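Local coordinates for protein protocatechuate decarboxylase (Klebsiella pneumoniae, PDB 5O3M) that decarboxylates 3,4-dihydroxybenzoic acid (protocatechuate) as a UbiD-family, prenylated-flavin-dependent lyase, and carboxylates catechols in the reverse direction, at residues 97-102 against 108-113; 166-171 against 305-310; 382-387 against 457-462; 422-427 against 493-498. All blocks are in the same frame, centred on the assembly; numbering follows the deposited sequence.

Interaction 1 (97-102 against 108-113)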
loop_
_atom_site.group_PDB
_atom_site.type_symbol
_atom_site.label_atom_id
_atom_site.label_comp_id
_atom_site.label_asym_id
_atom_site.label_seq_id
_atom_site.Cartn_x
_atom_site.Cartn_y
_atom_site.Cartn_z
ATOM N N ALA A 97 38.205 -15.539 10.933
ATOM C CA ALA A 97 37.479 -15.406 9.673
ATOM C C ALA A 97 36.744 -16.679 9.272
ATOM O O ALA A 97 36.647 -16.993 8.079
ATOM C CB ALA A 97 38.431 -14.966 8.557
ATOM N N SER A 98 36.226 -17.421 10.242
ATOM C CA SER A 98 35.459 -18.626 9.972
ATOM C C SER A 98 34.730 -18.998 11.251
ATOM O O SER A 98 35.350 -19.081 12.317
ATOM C CB SER A 98 36.361 -19.773 9.501
ATOM O OG SER A 98 35.849 -21.035 9.900
ATOM N N ARG A 99 33.415 -19.200 11.146
ATOM C CA ARG A 99 32.650 -19.596 12.319
ATOM C C ARG A 99 33.105 -20.956 12.834
ATOM O O ARG A 99 33.158 -21.178 14.052
ATOM C CB ARG A 99 31.155 -19.606 11.995
ATOM C CG ARG A 99 30.268 -19.502 13.223
ATOM C CD ARG A 99 28.795 -19.736 12.875
ATOM N NE ARG A 99 27.938 -19.791 14.061
ATOM C CZ ARG A 99 27.225 -18.756 14.497
ATOM N NH1 ARG A 99 27.284 -17.608 13.843
ATOM N NH2 ARG A 99 26.456 -18.862 15.575
ATOM N N GLN A 100 33.457 -21.881 11.930
ATOM C CA GLN A 100 33.949 -23.170 12.397
ATOM C C GLN A 100 35.282 -23.020 13.119
ATOM O O GLN A 100 35.498 -23.651 14.165
ATOM C CB GLN A 100 34.090 -24.175 11.257
ATOM C CG GLN A 100 34.277 -25.585 11.827
ATOM C CD GLN A 100 34.970 -26.552 10.885
ATOM O OE1 GLN A 100 34.969 -26.367 9.666
ATOM N NE2 GLN A 100 35.559 -27.601 11.452
ATOM N N ARG A 101 36.185 -22.190 12.583
ATOM C CA ARG A 101 37.476 -22.007 13.237
ATOM C C ARG A 101 37.298 -21.373 14.609
ATOM O O ARG A 101 37.950 -21.784 15.579
ATOM C CB ARG A 101 38.416 -21.172 12.355
ATOM C CG ARG A 101 39.730 -20.771 13.030
ATOM C CD ARG A 101 40.883 -20.518 12.028
ATOM N NE ARG A 101 40.608 -19.432 11.078
ATOM C CZ ARG A 101 40.208 -19.624 9.817
ATOM N NH1 ARG A 101 40.039 -20.863 9.358
ATOM N NH2 ARG A 101 39.986 -18.585 9.019
ATOM N N ALA A 102 36.408 -20.379 14.723
ATOM C CA ALA A 102 36.155 -19.790 16.035
ATOM C C ALA A 102 35.596 -20.837 16.992
ATOM O O ALA A 102 35.958 -20.872 18.176
ATOM C CB ALA A 102 35.204 -18.593 15.910
ATOM N N CYS A 108 33.770 -25.531 21.003
ATOM C CA CYS A 108 32.338 -25.816 20.974
ATOM C C CYS A 108 31.880 -26.004 19.532
ATOM O O CYS A 108 32.664 -25.876 18.583
ATOM C CB CYS A 108 31.542 -24.698 21.646
ATOM S SG CYS A 108 31.668 -23.144 20.727
ATOM N N GLU A 109 30.592 -26.310 19.384
ATOM C CA GLU A 109 29.947 -26.431 18.083
ATOM C C GLU A 109 29.665 -25.060 17.488
ATOM O O GLU A 109 29.231 -24.138 18.187
ATOM C CB GLU A 109 28.632 -27.186 18.215
ATOM C CG GLU A 109 28.759 -28.522 18.895
ATOM C CD GLU A 109 29.106 -29.627 17.921
ATOM O OE1 GLU A 109 28.578 -29.598 16.786
ATOM O OE2 GLU A 109 29.909 -30.515 18.291
ATOM N N ALA A 110 29.885 -24.943 16.179
ATOM C CA ALA A 110 29.697 -23.671 15.489
ATOM C C ALA A 110 28.292 -23.108 15.717
ATOM O O ALA A 110 28.130 -21.923 16.039
ATOM C CB ALA A 110 29.975 -23.858 14.000
ATOM N N SER A 111 27.259 -23.943 15.560
ATOM C CA SER A 111 25.893 -23.450 15.687
ATOM C C SER A 111 25.588 -22.971 17.102
ATOM O O SER A 111 24.620 -22.226 17.298
ATOM C CB SER A 111 24.896 -24.537 15.271
ATOM O OG SER A 111 24.670 -25.454 16.328
ATOM N N GLN A 112 26.403 -23.362 18.082
ATOM C CA GLN A 112 26.206 -23.001 19.479
ATOM C C GLN A 112 27.114 -21.862 19.932
ATOM O O GLN A 112 27.065 -21.472 21.100
ATOM C CB GLN A 112 26.436 -24.233 20.366
ATOM C CG GLN A 112 25.540 -25.414 20.007
ATOM C CD GLN A 112 24.058 -25.079 20.157
ATOM O OE1 GLN A 112 23.298 -25.078 19.185
ATOM N NE2 GLN A 112 23.645 -24.788 21.385
ATOM N N LEU A 113 27.916 -21.305 19.025
ATOM C CA LEU A 113 29.000 -20.397 19.408
ATOM C C LEU A 113 28.512 -19.248 20.292
ATOM O O LEU A 113 29.139 -18.917 21.306
ATOM C CB LEU A 113 29.664 -19.857 18.142
ATOM C CG LEU A 113 31.108 -19.391 18.194
ATOM C CD1 LEU A 113 31.953 -20.407 18.925
ATOM C CD2 LEU A 113 31.591 -19.245 16.774
#
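R99 reaches across a helix-loop-helix corner of the UbiD N-terminal region to the backbone of A110, in the 3-10 turn 110-112 that leads from helix 99-106 into helix 113-122. NE of R99 donates to O of A110 at 2.9 Å with an N-H...O angle of 159°. The oxygen lies close to the guanidinium plane, while NE stands well above the A110 carbonyl plane. N of L113 approaches the same oxygen from the opposite face, so two donors grip one carbonyl. The R99 chain runs extended from CG to NE, with CG anti to the backbone N (chi1 -159°), which carries it alongside L113 in the opposite direction. Branch CD2 of L113 touches both CG of R99 and CB of A102, each at 3.8 Å. A110 turns its methyl toward Q100, whose CA is 4.3 Å from CB of A110.

Farther out, NH2 of R99 forms a salt bridge with E356 of helix 344-366, and the same helix packs on A102 and L113 through T349 and L353. F428 touches R99 and S111, and O of S111 is held by N373. The start of helix 99-106 is fixed by S98 in the N-cap position: its OG accepts from N of R101 at 2.9 Å, a capping bond with an N-H...O angle of 167°.

Interaction 2 (166-171 against 305-310); sequences GPFFCL and HAMPEF. With 9JE (pentane-1,5-diol), chain G.
M307 lays its sulfur over one face of the F168 ring and against the thiol of C170, joining strand 168-177 to the short strand 305-308. SD of M307 is 4.2 Å from the F168 ring centroid and only 18° off the ring normal, displaced toward the rim on the CD2 side, a Met-aromatic contact. The M307 torsions explain the approach: CG sits between the backbone N and the carbonyl carbon (chi1 57°), and a bend at chi3 brings the methyl CE beside C170, 3.7 Å from SG, which is 3.6 Å from SD of M307. The CB atoms of F168 and C170 point toward 305-310, with CG and SG anti to the carbonyl carbon. CE1 of F168 meets O of A306 at 3.5 Å. No hydrogen bond links the two segments; with the strand axes 10.0 Å apart, side chains make most of the contact, while a backbone hydrogen bond between A306 and A165 ties in strand 305-308 just before G166. O07 of a bound pentane-1,5-diol donates to O of C170 at 2.8 Å. This is part of the diol pocket made by C170 and L340 of the Rift-related region with H347, L350 and A351 of helix 344-366.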
loop_
_atom_site.group_PDB
_atom_site.type_symbol
_atom_site.label_atom_id
_atom_site.label_comp_id
_atom_site.label_asym_id
_atom_site.label_seq_id
_atom_site.Cartn_x
_atom_site.Cartn_y
_atom_site.Cartn_z
ATOM N N GLY A 166 45.760 5.156 4.669
ATOM C CA GLY A 166 47.144 4.878 4.963
ATOM C C GLY A 166 47.260 3.486 5.566
ATOM O O GLY A 166 46.315 2.683 5.519
ATOM N N PRO A 167 48.422 3.162 6.131
ATOM C CA PRO A 167 48.585 1.851 6.780
ATOM C C PRO A 167 47.735 1.741 8.046
ATOM O O PRO A 167 47.608 2.702 8.808
ATOM C CB PRO A 167 50.087 1.793 7.110
ATOM C CG PRO A 167 50.726 2.931 6.348
ATOM C CD PRO A 167 49.663 3.957 6.118
ATOM N N PHE A 168 47.172 0.547 8.287
ATOM C CA PHE A 168 46.305 0.308 9.442
ATOM C C PHE A 168 46.769 -0.867 10.300
ATOM O O PHE A 168 47.297 -1.861 9.789
ATOM C CB PHE A 168 44.849 0.020 9.008
ATOM C CG PHE A 168 44.032 1.255 8.751
ATOM C CD1 PHE A 168 44.126 1.928 7.536
ATOM C CD2 PHE A 168 43.152 1.732 9.716
ATOM C CE1 PHE A 168 43.372 3.066 7.296
ATOM C CE2 PHE A 168 42.383 2.872 9.478
ATOM C CZ PHE A 168 42.503 3.537 8.267
ATOM N N PHE A 169 46.557 -0.744 11.611
ATOM C CA PHE A 169 46.371 -1.887 12.495
ATOM C C PHE A 169 44.876 -2.018 12.758
ATOM O O PHE A 169 44.238 -1.057 13.215
ATOM C CB PHE A 169 47.124 -1.719 13.819
ATOM C CG PHE A 169 48.598 -1.385 13.655
ATOM C CD1 PHE A 169 49.507 -2.350 13.242
ATOM C CD2 PHE A 169 49.067 -0.109 13.929
ATOM C CE1 PHE A 169 50.857 -2.044 13.096
ATOM C CE2 PHE A 169 50.401 0.202 13.781
ATOM C CZ PHE A 169 51.303 -0.775 13.374
ATOM N N CYS A 170 44.316 -3.192 12.463
ATOM C CA CYS A 170 42.869 -3.388 12.512
ATOM C C CYS A 170 42.393 -4.219 13.691
ATOM O O CYS A 170 41.183 -4.377 13.863
ATOM C CB CYS A 170 42.367 -4.033 11.212
ATOM S SG CYS A 170 42.512 -2.962 9.749
ATOM N N LEU A 171 43.290 -4.748 14.514
ATOM C CA LEU A 171 42.864 -5.573 15.641
ATOM C C LEU A 171 43.511 -5.088 16.930
ATOM O O LEU A 171 44.057 -5.864 17.715
ATOM C CB LEU A 171 43.166 -7.045 15.374
ATOM C CG LEU A 171 42.141 -7.782 14.509
ATOM C CD1 LEU A 171 42.551 -9.209 14.316
ATOM C CD2 LEU A 171 40.728 -7.710 15.132
ATOM N N HIS A 305 39.368 8.221 1.526
ATOM C CA HIS A 305 38.767 7.069 2.178
ATOM C C HIS A 305 39.540 6.704 3.434
ATOM O O HIS A 305 40.630 7.217 3.707
ATOM C CB HIS A 305 38.701 5.863 1.230
ATOM C CG HIS A 305 37.874 6.109 0.009
ATOM N ND1 HIS A 305 38.423 6.488 -1.199
ATOM C CD2 HIS A 305 36.535 6.066 -0.184
ATOM C CE1 HIS A 305 37.460 6.646 -2.088
ATOM N NE2 HIS A 305 36.305 6.402 -1.497
ATOM N N ALA A 306 38.934 5.803 4.200
ATOM C CA ALA A 306 39.540 5.217 5.379
ATOM C C ALA A 306 40.050 3.819 5.018
ATOM O O ALA A 306 41.203 3.654 4.614
ATOM C CB ALA A 306 38.518 5.203 6.527
ATOM N N MET A 307 39.194 2.809 5.136
ATOM C CA MET A 307 39.475 1.481 4.606
ATOM C C MET A 307 38.142 0.796 4.334
ATOM O O MET A 307 37.086 1.408 4.554
ATOM C CB MET A 307 40.313 0.655 5.585
ATOM C CG MET A 307 39.648 0.538 6.941
ATOM S SD MET A 307 40.416 -0.683 7.998
ATOM C CE MET A 307 39.905 -2.213 7.222
ATOM N N PRO A 308 38.151 -0.461 3.873
ATOM C CA PRO A 308 36.891 -1.202 3.686
ATOM C C PRO A 308 36.112 -1.365 4.992
ATOM O O PRO A 308 36.664 -1.745 6.026
ATOM C CB PRO A 308 37.362 -2.555 3.133
ATOM C CG PRO A 308 38.678 -2.218 2.420
ATOM C CD PRO A 308 39.314 -1.189 3.325
ATOM N N GLU A 309 34.813 -1.063 4.933
ATOM C CA GLU A 309 33.883 -1.233 6.046
ATOM C C GLU A 309 33.136 -2.569 5.911
ATOM O O GLU A 309 33.082 -3.171 4.835
ATOM C CB GLU A 309 32.893 -0.058 6.105
ATOM C CG GLU A 309 33.521 1.373 6.129
ATOM C CD GLU A 309 34.303 1.679 7.406
ATOM O OE1 GLU A 309 34.277 0.862 8.357
ATOM O OE2 GLU A 309 34.957 2.736 7.460
ATOM N N PHE A 310 32.569 -3.034 7.022
ATOM C CA PHE A 310 31.968 -4.369 7.039
ATOM C C PHE A 310 30.829 -4.587 6.026
ATOM O O PHE A 310 30.621 -5.753 5.636
ATOM C CB PHE A 310 31.499 -4.706 8.472
ATOM C CG PHE A 310 30.340 -3.862 8.958
ATOM C CD1 PHE A 310 30.567 -2.702 9.690
ATOM C CD2 PHE A 310 29.012 -4.240 8.681
ATOM C CE1 PHE A 310 29.500 -1.912 10.137
ATOM C CE2 PHE A 310 27.918 -3.443 9.114
ATOM C CZ PHE A 310 28.157 -2.285 9.846
HETATM C C02 9JE G . 34.142 -4.783 16.250
HETATM C C03 9JE G . 35.184 -5.745 15.713
HETATM C C04 9JE G . 35.669 -5.401 14.307
HETATM C C05 9JE G . 37.089 -4.823 14.274
HETATM C C06 9JE G . 37.501 -4.297 12.892
HETATM O O01 9JE G . 32.965 -5.500 16.498
HETATM O O07 9JE G . 38.702 -3.557 12.971
#

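Interaction 3 (382-387 against 457-462)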
loop_
_atom_site.group_PDB
_atom_site.type_symbol
_atom_site.label_atom_id
_atom_site.label_comp_id
_atom_site.label_asym_id
_atom_site.label_seq_id
_atom_site.Cartn_x
_atom_site.Cartn_y
_atom_site.Cartn_z
ATOM N N GLY A 382 27.416 -9.355 9.980
ATOM C CA GLY A 382 27.096 -9.694 11.351
ATOM C C GLY A 382 26.285 -8.659 12.086
ATOM O O GLY A 382 26.129 -8.770 13.310
ATOM N N LYS A 383 25.754 -7.670 11.381
ATOM C CA LYS A 383 25.025 -6.533 11.941
ATOM C C LYS A 383 23.707 -6.231 11.242
ATOM O O LYS A 383 22.726 -5.926 11.927
ATOM C CB LYS A 383 25.918 -5.274 11.901
ATOM C CG LYS A 383 27.123 -5.364 12.832
ATOM C CD LYS A 383 27.996 -4.143 12.661
ATOM C CE LYS A 383 27.506 -2.981 13.505
ATOM N NZ LYS A 383 27.894 -3.157 14.935
ATOM N N PHE A 384 23.655 -6.302 9.902
ATOM C CA PHE A 384 22.518 -5.744 9.173
ATOM C C PHE A 384 21.369 -6.736 8.968
ATOM O O PHE A 384 20.214 -6.305 8.853
ATOM C CB PHE A 384 22.971 -5.209 7.807
ATOM C CG PHE A 384 23.780 -3.919 7.873
ATOM C CD1 PHE A 384 23.883 -3.199 9.044
ATOM C CD2 PHE A 384 24.403 -3.414 6.735
ATOM C CE1 PHE A 384 24.601 -2.031 9.083
ATOM C CE2 PHE A 384 25.128 -2.235 6.774
ATOM C CZ PHE A 384 25.234 -1.548 7.938
ATOM N N LEU A 385 21.643 -8.047 8.920
ATOM C CA LEU A 385 20.637 -9.048 8.556
ATOM C C LEU A 385 20.508 -10.102 9.645
ATOM O O LEU A 385 21.476 -10.799 9.959
ATOM C CB LEU A 385 20.993 -9.703 7.218
ATOM C CG LEU A 385 20.234 -10.928 6.715
ATOM C CD1 LEU A 385 18.764 -10.623 6.657
ATOM C CD2 LEU A 385 20.748 -11.385 5.326
ATOM N N GLY A 386 19.313 -10.234 10.212
ATOM C CA GLY A 386 19.081 -11.285 11.189
ATOM C C GLY A 386 18.189 -12.416 10.685
ATOM O O GLY A 386 17.072 -12.170 10.234
ATOM N N ILE A 387 18.674 -13.656 10.730
ATOM C CA ILE A 387 17.877 -14.846 10.437
ATOM C C ILE A 387 17.464 -15.441 11.773
ATOM O O ILE A 387 18.316 -15.888 12.554
ATOM C CB ILE A 387 18.659 -15.885 9.606
ATOM C CG1 ILE A 387 19.562 -15.222 8.552
ATOM C CG2 ILE A 387 17.682 -16.875 8.953
ATOM C CD1 ILE A 387 18.749 -14.420 7.534
ATOM N N GLN A 457 24.769 4.335 9.146
ATOM C CA GLN A 457 25.245 5.197 8.075
ATOM C C GLN A 457 26.119 4.474 7.062
ATOM O O GLN A 457 26.272 4.969 5.941
ATOM C CB GLN A 457 26.014 6.364 8.667
ATOM C CG GLN A 457 25.104 7.507 9.057
ATOM C CD GLN A 457 25.886 8.757 9.388
ATOM O OE1 GLN A 457 26.496 8.854 10.457
ATOM N NE2 GLN A 457 25.897 9.715 8.463
ATOM N N LEU A 458 26.703 3.329 7.422
ATOM C CA LEU A 458 27.603 2.644 6.505
ATOM C C LEU A 458 26.864 1.741 5.513
ATOM O O LEU A 458 27.504 1.176 4.618
ATOM C CB LEU A 458 28.654 1.851 7.302
ATOM C CG LEU A 458 29.600 2.703 8.152
ATOM C CD1 LEU A 458 30.650 1.848 8.874
ATOM C CD2 LEU A 458 30.289 3.756 7.301
ATOM N N ASP A 459 25.547 1.602 5.639
ATOM C CA ASP A 459 24.684 1.082 4.572
ATOM C C ASP A 459 24.515 2.184 3.531
ATOM O O ASP A 459 23.873 3.204 3.807
ATOM C CB ASP A 459 23.314 0.646 5.130
ATOM C CG ASP A 459 22.370 0.047 4.056
ATOM O OD1 ASP A 459 22.673 0.095 2.849
ATOM O OD2 ASP A 459 21.289 -0.454 4.430
ATOM N N PRO A 460 25.089 2.034 2.335
ATOM C CA PRO A 460 24.986 3.113 1.341
ATOM C C PRO A 460 23.570 3.340 0.824
ATOM O O PRO A 460 23.299 4.416 0.273
ATOM C CB PRO A 460 25.927 2.649 0.223
ATOM C CG PRO A 460 25.939 1.119 0.365
ATOM C CD PRO A 460 25.875 0.885 1.844
ATOM N N SER A 461 22.659 2.374 0.980
ATOM C CA SER A 461 21.266 2.547 0.571
ATOM C C SER A 461 20.448 3.375 1.566
ATOM O O SER A 461 19.297 3.721 1.265
ATOM C CB SER A 461 20.600 1.170 0.333
ATOM O OG SER A 461 20.266 0.481 1.540
ATOM N N GLN A 462 21.023 3.757 2.710
ATOM C CA GLN A 462 20.285 4.502 3.735
ATOM C C GLN A 462 20.516 6.007 3.572
ATOM O O GLN A 462 21.250 6.646 4.339
ATOM C CB GLN A 462 20.674 4.003 5.128
ATOM C CG GLN A 462 20.230 2.535 5.364
ATOM C CD GLN A 462 20.439 2.042 6.784
ATOM O OE1 GLN A 462 20.292 2.796 7.747
ATOM N NE2 GLN A 462 20.777 0.757 6.922
#
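F384 drives the far end of its ring against D459, the tight part of a small buried contact without a hydrogen bond between segments. CE2 of F384 lies 3.8 Å from CB of D459, and CZ is 3.9 Å from N of D459. Ring and carboxylate planes are 32° apart, yet the ring meets the methylene and backbone rather than the charged oxygens. Those oxygens turn into their own loop, with CG of D459 anti to the backbone N (chi1 -178°). OD1 of D459 accepts from OG of S461 at 2.8 Å and from N of S461 at 2.9 Å, both from the same face. OD2 of D459 takes NE2 of Q462 at 2.8 Å and also forms a salt bridge with K416. The looser side is at partly exposed L458: only its backbone C comes to the ring edge, 4.4 Å from CZ of F384, while its side chain stays farther off. F310 and H456 add aromatic contacts to F384, and T438 of a neighbouring subunit packs on F384 and D459. The contact joins the entry to strand 385-390 to the loop after strand 447-454 in the UbiD C-terminal domain, where D459 opens a type I beta turn braced by an Asx turn.

Interaction 4 (422-427 against 493-498); sequences DEDVDI and FERAPF. With 9JE (pentane-1,5-diol), chain H.
A pentane-1,5-diol pocket in the C-terminal part of this UbiD-family enzyme is bordered by a type I beta turn, D422 to V425, and D424 of that turn meets R495 of the 493-498 loop. NH1 of R495 donates to O of D424 at 2.9 Å, a bent bond with an N-H...O angle of 141°; NH1 tilts modestly from the carbonyl plane, and the oxygen lies near the edge of the guanidinium. A bend at chi3 (72°) turns the R495 group toward this carbonyl. Carboxylate and guanidinium are almost perpendicular, 88° apart, and their charged atoms do not meet. Instead, OD2 of D424 lies over the aliphatic part of R495, 3.4 Å from CG. The charges are matched outside the pair: R440 forms a salt bridge with OD2 of D424, while NH2 of R495 pairs with D432 and with O of T67 of a neighbouring subunit. W435 adds a cation-pi contact to R495.

The diol runs past the acidic turn. C04 of the diol is 3.6 Å from OD2 of D424, C02 is 3.8 Å from CB of D422, and C05 comes to 3.2 Å from OE2 of E423. K490 hydrogen-bonds to the diol, and R440 and V485 also line the pocket. One water joins both segments to the ligand: it donates to OD2 of D424 at 2.7 Å, accepts from N of R495 at 2.9 Å, and is hydrogen-bonded to O07 of the diol at 2.9 Å.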
loop_
_atom_site.group_PDB
_atom_site.type_symbol
_atom_site.label_atom_id
_atom_site.label_comp_id
_atom_site.label_asym_id
_atom_site.label_seq_id
_atom_site.Cartn_x
_atom_site.Cartn_y
_atom_site.Cartn_z
ATOM N N ASP A 422 11.251 -21.532 10.025
ATOM C CA ASP A 422 10.896 -22.603 10.947
ATOM C C ASP A 422 12.100 -23.489 11.257
ATOM O O ASP A 422 13.173 -23.337 10.678
ATOM C CB ASP A 422 9.747 -23.423 10.363
ATOM C CG ASP A 422 8.484 -22.624 10.272
ATOM O OD1 ASP A 422 7.991 -22.253 11.351
ATOM O OD2 ASP A 422 8.029 -22.335 9.144
ATOM N N GLU A 423 11.901 -24.456 12.161
ATOM C CA GLU A 423 13.010 -25.247 12.671
ATOM C C GLU A 423 13.540 -26.258 11.666
ATOM O O GLU A 423 14.562 -26.878 11.949
ATOM C CB GLU A 423 12.615 -25.977 13.959
ATOM C CG GLU A 423 11.642 -27.130 13.758
ATOM C CD GLU A 423 10.173 -26.708 13.850
ATOM O OE1 GLU A 423 9.853 -25.508 13.683
ATOM O OE2 GLU A 423 9.333 -27.598 14.090
ATOM N N ASP A 424 12.898 -26.429 10.504
ATOM C CA ASP A 424 13.400 -27.336 9.475
ATOM C C ASP A 424 14.158 -26.608 8.367
ATOM O O ASP A 424 14.380 -27.176 7.293
ATOM C CB ASP A 424 12.255 -28.169 8.875
ATOM C CG ASP A 424 11.177 -27.303 8.224
ATOM O OD1 ASP A 424 11.226 -26.063 8.401
ATOM O OD2 ASP A 424 10.292 -27.854 7.529
ATOM N N VAL A 425 14.544 -25.358 8.593
ATOM C CA VAL A 425 15.319 -24.582 7.630
ATOM C C VAL A 425 16.677 -24.303 8.250
ATOM O O VAL A 425 16.759 -23.842 9.392
ATOM C CB VAL A 425 14.630 -23.256 7.250
ATOM C CG1 VAL A 425 15.474 -22.521 6.200
ATOM C CG2 VAL A 425 13.183 -23.474 6.751
ATOM N N ASP A 426 17.736 -24.559 7.495
ATOM C CA ASP A 426 19.095 -24.367 8.004
ATOM C C ASP A 426 19.474 -22.894 7.851
ATOM O O ASP A 426 19.767 -22.427 6.742
ATOM C CB ASP A 426 20.073 -25.276 7.260
ATOM C CG ASP A 426 21.518 -25.128 7.770
ATOM O OD1 ASP A 426 22.387 -25.913 7.333
ATOM O OD2 ASP A 426 21.779 -24.248 8.620
ATOM N N ILE A 427 19.458 -22.146 8.957
ATOM C CA ILE A 427 19.644 -20.705 8.831
ATOM C C ILE A 427 21.061 -20.332 8.409
ATOM O O ILE A 427 21.277 -19.205 7.965
ATOM C CB ILE A 427 19.311 -19.964 10.134
ATOM C CG1 ILE A 427 20.231 -20.448 11.264
ATOM C CG2 ILE A 427 17.801 -20.065 10.459
ATOM C CD1 ILE A 427 19.930 -19.764 12.590
ATOM N N PHE A 493 3.120 -28.576 4.653
ATOM C CA PHE A 493 4.446 -28.028 4.383
ATOM C C PHE A 493 5.560 -28.886 4.968
ATOM O O PHE A 493 6.647 -28.361 5.278
ATOM C CB PHE A 493 4.560 -26.593 4.906
ATOM C CG PHE A 493 3.885 -25.570 4.026
ATOM C CD1 PHE A 493 2.507 -25.399 4.074
ATOM C CD2 PHE A 493 4.629 -24.764 3.167
ATOM C CE1 PHE A 493 1.864 -24.433 3.262
ATOM C CE2 PHE A 493 3.991 -23.786 2.362
ATOM C CZ PHE A 493 2.611 -23.632 2.415
ATOM N N GLU A 494 5.312 -30.187 5.131
ATOM C CA GLU A 494 6.349 -31.095 5.607
ATOM C C GLU A 494 7.375 -31.310 4.501
ATOM O O GLU A 494 7.022 -31.665 3.379
ATOM C CB GLU A 494 5.729 -32.431 6.037
ATOM C CG GLU A 494 6.782 -33.499 6.430
ATOM C CD GLU A 494 6.212 -34.911 6.672
ATOM O OE1 GLU A 494 5.345 -35.370 5.899
ATOM O OE2 GLU A 494 6.649 -35.571 7.638
ATOM N N ARG A 495 8.649 -31.100 4.799
ATOM C CA ARG A 495 9.657 -31.407 3.790
ATOM C C ARG A 495 9.689 -32.911 3.518
ATOM O O ARG A 495 9.470 -33.729 4.416
ATOM C CB ARG A 495 11.023 -30.897 4.232
ATOM C CG ARG A 495 10.977 -29.415 4.557
ATOM C CD ARG A 495 12.351 -28.831 4.807
ATOM N NE ARG A 495 13.125 -28.731 3.580
ATOM C CZ ARG A 495 14.160 -27.912 3.434
ATOM N NH1 ARG A 495 14.545 -27.134 4.444
ATOM N NH2 ARG A 495 14.799 -27.853 2.278
ATOM N N ALA A 496 9.919 -33.268 2.256
ATOM C CA ALA A 496 9.867 -34.663 1.861
ATOM C C ALA A 496 10.664 -35.490 2.869
ATOM O O ALA A 496 11.841 -35.183 3.115
ATOM C CB ALA A 496 10.416 -34.854 0.448
ATOM N N PRO A 497 10.047 -36.475 3.529
ATOM C CA PRO A 497 10.704 -37.171 4.660
ATOM C C PRO A 497 11.538 -38.372 4.231
ATOM O O PRO A 497 11.096 -39.519 4.198
ATOM C CB PRO A 497 9.513 -37.606 5.514
ATOM C CG PRO A 497 8.477 -37.946 4.471
ATOM C CD PRO A 497 8.663 -36.949 3.343
ATOM N N PHE A 498 12.790 -38.114 3.887
ATOM C CA PHE A 498 13.699 -39.212 3.596
ATOM C C PHE A 498 14.006 -39.976 4.874
ATOM O O PHE A 498 14.101 -39.387 5.950
ATOM C CB PHE A 498 14.964 -38.672 2.932
ATOM C CG PHE A 498 14.687 -38.047 1.604
ATOM C CD1 PHE A 498 14.609 -38.831 0.460
ATOM C CD2 PHE A 498 14.406 -36.691 1.508
ATOM C CE1 PHE A 498 14.304 -38.259 -0.772
ATOM C CE2 PHE A 498 14.106 -36.111 0.279
ATOM C CZ PHE A 498 14.051 -36.899 -0.860
HETATM C C02 9JE H . 7.492 -26.207 9.158
HETATM C C03 9JE H . 8.112 -26.983 10.306
HETATM C C04 9JE H . 7.954 -28.496 10.232
HETATM C C05 9JE H . 8.985 -29.069 11.235
HETATM C C06 9JE H . 8.838 -30.582 11.329
HETATM O O01 9JE H . 6.127 -26.111 9.498
HETATM O O07 9JE H . 8.256 -30.950 10.059
HETATM O O HOH W 1 9.512 -30.446 7.509
#

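Interactions 2 and 3 touch although they lie in different family regions: CE2 of F310 is 3.5 Å from CZ of F384, CZ of F310 is 3.4 Å from CD of K383, and CD1 of L458 packs on F310 and E309. Interaction 3 also meets interaction 4 through CG2 of I387 and CG2 of I427, 3.5 Å apart. Interaction 1 touches none of them, its nearest atoms staying about 7 to 8 Å away. Separate diols lie at interactions 2 and 4, the centres of these two contacts 41 Å apart. The diol at interaction 2 is about 10 Å from the side chain of L458 in interaction 3. Interactions 2, 3 and 4 each reach a neighbouring subunit.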